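PDB 3I4G: SusD-like carbohydrate binding protein BF1063, which probably binds carbohydrate at the outer membrane of Bacteroides fragilis as a SusD-like protein. Local coordinates for residues 204-209 / 387-392. Residues are numbered along the deposited sequence; the frame is centred on the assembly and turned at random.
Sequences LGRTCM and YAEVLL
R206 and E389 meet in a side-on, two-pronged salt bridge, a compact example of how two helices far apart in sequence can be joined through a buried ion pair. The arginine offers the edge formed by NE and NH2. Its NE donates to OE2 of E389 at 2.8 Å, and its NH2 donates to OE1 of E389 at 2.9 Å, so each carboxylate oxygen receives one N-H. The second bond is the straighter, with an N-H...O angle of 167°. Both oxygens accept through their syn lone pairs and lie close to the guanidinium plane; the two flat groups are nearly coplanar, 28° apart, although the chains that carry them cross at about a right angle. Two bonds running in roughly the same direction hold both groups against rotation.

Extended chains span the gap between the backbones. E389 reaches straight from its helix to R206, its CG lying anti to the backbone N (chi1 180°); R206 is itself stretched from CG to NE, which carries the guanidinium edge to the carboxylate. Because both residues are buried, the pairing probably offsets charge that would be costly in the interior. A weak, long ion pair from R444 also reaches OE2 of E389, while W456 and F203 make cation-pi contacts with R206.

The bridge thus ties helix 197-211 to the first turn of helix 387-400, which follows directly on strand 380-386. F134 and Y135 of helix 116-139 pack against R206, I453 touches both partners, and helix 214-227 contacts both segments through other residues.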
ATOM      1  N   LEU A 204     -11.811  10.227  -0.445  1.00  8.50           N
ATOM      2  CA  LEU A 204     -12.234  11.449   0.246  1.00  7.77           C
ATOM      3  C   LEU A 204     -11.824  11.388   1.704  1.00  8.67           C
ATOM      4  O   LEU A 204     -11.272  12.352   2.246  1.00  8.53           O
ATOM      5  CB  LEU A 204     -13.755  11.629   0.149  1.00  9.02           C
ATOM      6  CG  LEU A 204     -14.381  12.777   0.900  1.00  9.39           C
ATOM      7  CD1 LEU A 204     -13.779  14.115   0.429  1.00 10.97           C
ATOM      8  CD2 LEU A 204     -15.889  12.772   0.701  1.00 11.08           C
ATOM      9  N   GLY A 205     -12.138  10.294   2.383  1.00  8.89           N
ATOM     10  CA  GLY A 205     -11.729  10.132   3.764  1.00  7.59           C
ATOM     11  C   GLY A 205     -10.241  10.221   3.967  1.00  8.78           C
ATOM     12  O   GLY A 205      -9.788  10.891   4.907  1.00 10.01           O
ATOM     13  N   ARG A 206      -9.444   9.572   3.117  1.00  8.20           N
ATOM     14  CA  ARG A 206      -8.004   9.681   3.255  1.00  7.92           C
ATOM     15  C   ARG A 206      -7.537  11.129   3.030  1.00  8.55           C
ATOM     16  O   ARG A 206      -6.613  11.605   3.716  1.00  9.50           O
ATOM     17  CB  ARG A 206      -7.257   8.775   2.256  1.00  8.48           C
ATOM     18  CG  ARG A 206      -7.294   7.279   2.502  1.00  9.86           C
ATOM     19  CD  ARG A 206      -6.389   6.611   1.495  1.00 10.31           C
ATOM     20  NE  ARG A 206      -6.185   5.189   1.730  1.00 10.06           N
ATOM     21  CZ  ARG A 206      -5.349   4.487   1.006  1.00  9.55           C
ATOM     22  NH1 ARG A 206      -4.715   5.059  -0.019  1.00 11.47           N
ATOM     23  NH2 ARG A 206      -5.161   3.219   1.274  1.00 10.60           N
ATOM     24  N   THR A 207      -8.151  11.819   2.088  1.00  9.04           N
ATOM     25  CA  THR A 207      -7.807  13.237   1.832  1.00  8.45           C
ATOM     26  C   THR A 207      -8.070  14.049   3.085  1.00  8.65           C
ATOM     27  O   THR A 207      -7.237  14.856   3.511  1.00  8.78           O
ATOM     28  CB  THR A 207      -8.615  13.771   0.658  1.00  9.13           C
ATOM     29  OG1 THR A 207      -8.267  13.042  -0.518  1.00  9.65           O
ATOM     30  CG2 THR A 207      -8.346  15.276   0.411  1.00  8.39           C
ATOM     31  N   CYS A 208      -9.213  13.845   3.715  1.00  8.87           N
ATOM     32  CA  CYS A 208      -9.527  14.590   4.919  1.00  8.53           C
ATOM     33  C   CYS A 208      -8.546  14.288   6.059  1.00  9.21           C
ATOM     34  O   CYS A 208      -8.209  15.169   6.846  1.00  9.53           O
ATOM     35  CB  CYS A 208     -10.952  14.302   5.384  1.00  9.12           C
ATOM     36  SG  CYS A 208     -12.292  14.867   4.324  1.00 11.32           S
HETATM   37  N   MSE A 209      -8.090  13.048   6.187  0.50  8.91           N
HETATM   38  CA  MSE A 209      -7.117  12.751   7.238  0.50  9.71           C
HETATM   39  C   MSE A 209      -5.796  13.493   6.952  0.50 10.27           C
HETATM   40  O   MSE A 209      -5.118  13.923   7.871  0.50  9.56           O
HETATM   41  CB  MSE A 209      -6.904  11.236   7.414  0.50 11.37           C
HETATM   42  CG  MSE A 209      -8.156  10.470   7.900  0.50  9.91           C
HETATM   43 SE   MSE A 209      -7.727   8.697   8.604  0.38 10.21          SE
HETATM   44  CE  MSE A 209      -6.609   8.091   7.187  0.50 13.61           C
ATOM     45  N   TYR A 387     -12.522  -2.614   3.138  1.00  8.13           N
ATOM     46  CA  TYR A 387     -13.460  -2.151   4.180  1.00  8.31           C
ATOM     47  C   TYR A 387     -12.799  -2.139   5.572  1.00  8.33           C
ATOM     48  O   TYR A 387     -13.144  -1.331   6.402  1.00  8.93           O
ATOM     49  CB  TYR A 387     -14.731  -2.994   4.181  1.00  8.26           C
ATOM     50  CG  TYR A 387     -15.903  -2.449   4.985  1.00  9.14           C
ATOM     51  CD1 TYR A 387     -16.393  -1.187   4.749  1.00  8.38           C
ATOM     52  CD2 TYR A 387     -16.530  -3.236   5.946  1.00  8.32           C
ATOM     53  CE1 TYR A 387     -17.489  -0.719   5.442  1.00  9.58           C
ATOM     54  CE2 TYR A 387     -17.613  -2.770   6.640  1.00  8.72           C
ATOM     55  CZ  TYR A 387     -18.079  -1.525   6.380  1.00  9.52           C
ATOM     56  OH  TYR A 387     -19.208  -1.055   7.053  1.00 10.16           O
ATOM     57  N   ALA A 388     -11.841  -3.036   5.851  1.00  8.35           N
ATOM     58  CA  ALA A 388     -11.177  -2.946   7.141  1.00  8.32           C
ATOM     59  C   ALA A 388     -10.485  -1.606   7.336  1.00  8.26           C
ATOM     60  O   ALA A 388     -10.467  -1.077   8.448  1.00  9.04           O
ATOM     61  CB  ALA A 388     -10.156  -4.025   7.283  1.00  9.09           C
ATOM     62  N   GLU A 389      -9.908  -1.032   6.277  1.00  8.79           N
ATOM     63  CA  GLU A 389      -9.288   0.286   6.408  1.00  7.73           C
ATOM     64  C   GLU A 389     -10.368   1.339   6.661  1.00  9.48           C
ATOM     65  O   GLU A 389     -10.163   2.288   7.422  1.00  9.90           O
ATOM     66  CB  GLU A 389      -8.491   0.658   5.161  1.00  8.52           C
ATOM     67  CG  GLU A 389      -7.857   2.048   5.335  1.00  8.47           C
ATOM     68  CD  GLU A 389      -7.192   2.625   4.106  1.00 10.30           C
ATOM     69  OE1 GLU A 389      -6.897   1.872   3.160  1.00 10.50           O
ATOM     70  OE2 GLU A 389      -6.958   3.866   4.095  1.00 11.74           O
ATOM     71  N   VAL A 390     -11.516   1.225   6.002  1.00  8.58           N
ATOM     72  CA  VAL A 390     -12.616   2.151   6.234  1.00  7.74           C
ATOM     73  C   VAL A 390     -13.055   2.153   7.694  1.00  8.19           C
ATOM     74  O   VAL A 390     -13.250   3.224   8.279  1.00  8.41           O
ATOM     75  CB  VAL A 390     -13.818   1.803   5.305  1.00  8.86           C
ATOM     76  CG1 VAL A 390     -15.063   2.608   5.646  1.00  9.61           C
ATOM     77  CG2 VAL A 390     -13.423   2.000   3.827  1.00 10.68           C
ATOM     78  N   LEU A 391     -13.214   0.965   8.273  1.00  8.73           N
ATOM     79  CA  LEU A 391     -13.635   0.864   9.672  1.00  7.88           C
ATOM     80  C   LEU A 391     -12.593   1.437  10.608  1.00  8.23           C
ATOM     81  O   LEU A 391     -12.917   2.205  11.523  1.00  8.42           O
ATOM     82  CB  LEU A 391     -13.923  -0.592  10.046  1.00  7.30           C
ATOM     83  CG  LEU A 391     -15.059  -1.279   9.322  1.00  7.74           C
ATOM     84  CD1 LEU A 391     -15.222  -2.733   9.805  1.00  9.46           C
ATOM     85  CD2 LEU A 391     -16.378  -0.514   9.509  1.00  9.41           C
ATOM     86  N   LEU A 392     -11.314   1.131  10.376  1.00  8.50           N
ATOM     87  CA  LEU A 392     -10.261   1.683  11.237  1.00  8.83           C
ATOM     88  C   LEU A 392     -10.071   3.177  10.994  1.00  8.63           C
ATOM     89  O   LEU A 392      -9.727   3.912  11.908  1.00  9.02           O
ATOM     90  CB  LEU A 392      -8.955   0.922  11.056  1.00  9.96           C
ATOM     91  CG  LEU A 392      -8.979  -0.554  11.418  1.00  9.95           C
ATOM     92  CD1 LEU A 392      -7.686  -1.262  11.021  1.00 10.94           C
ATOM     93  CD2 LEU A 392      -9.281  -0.741  12.903  1.00 10.38           C
TER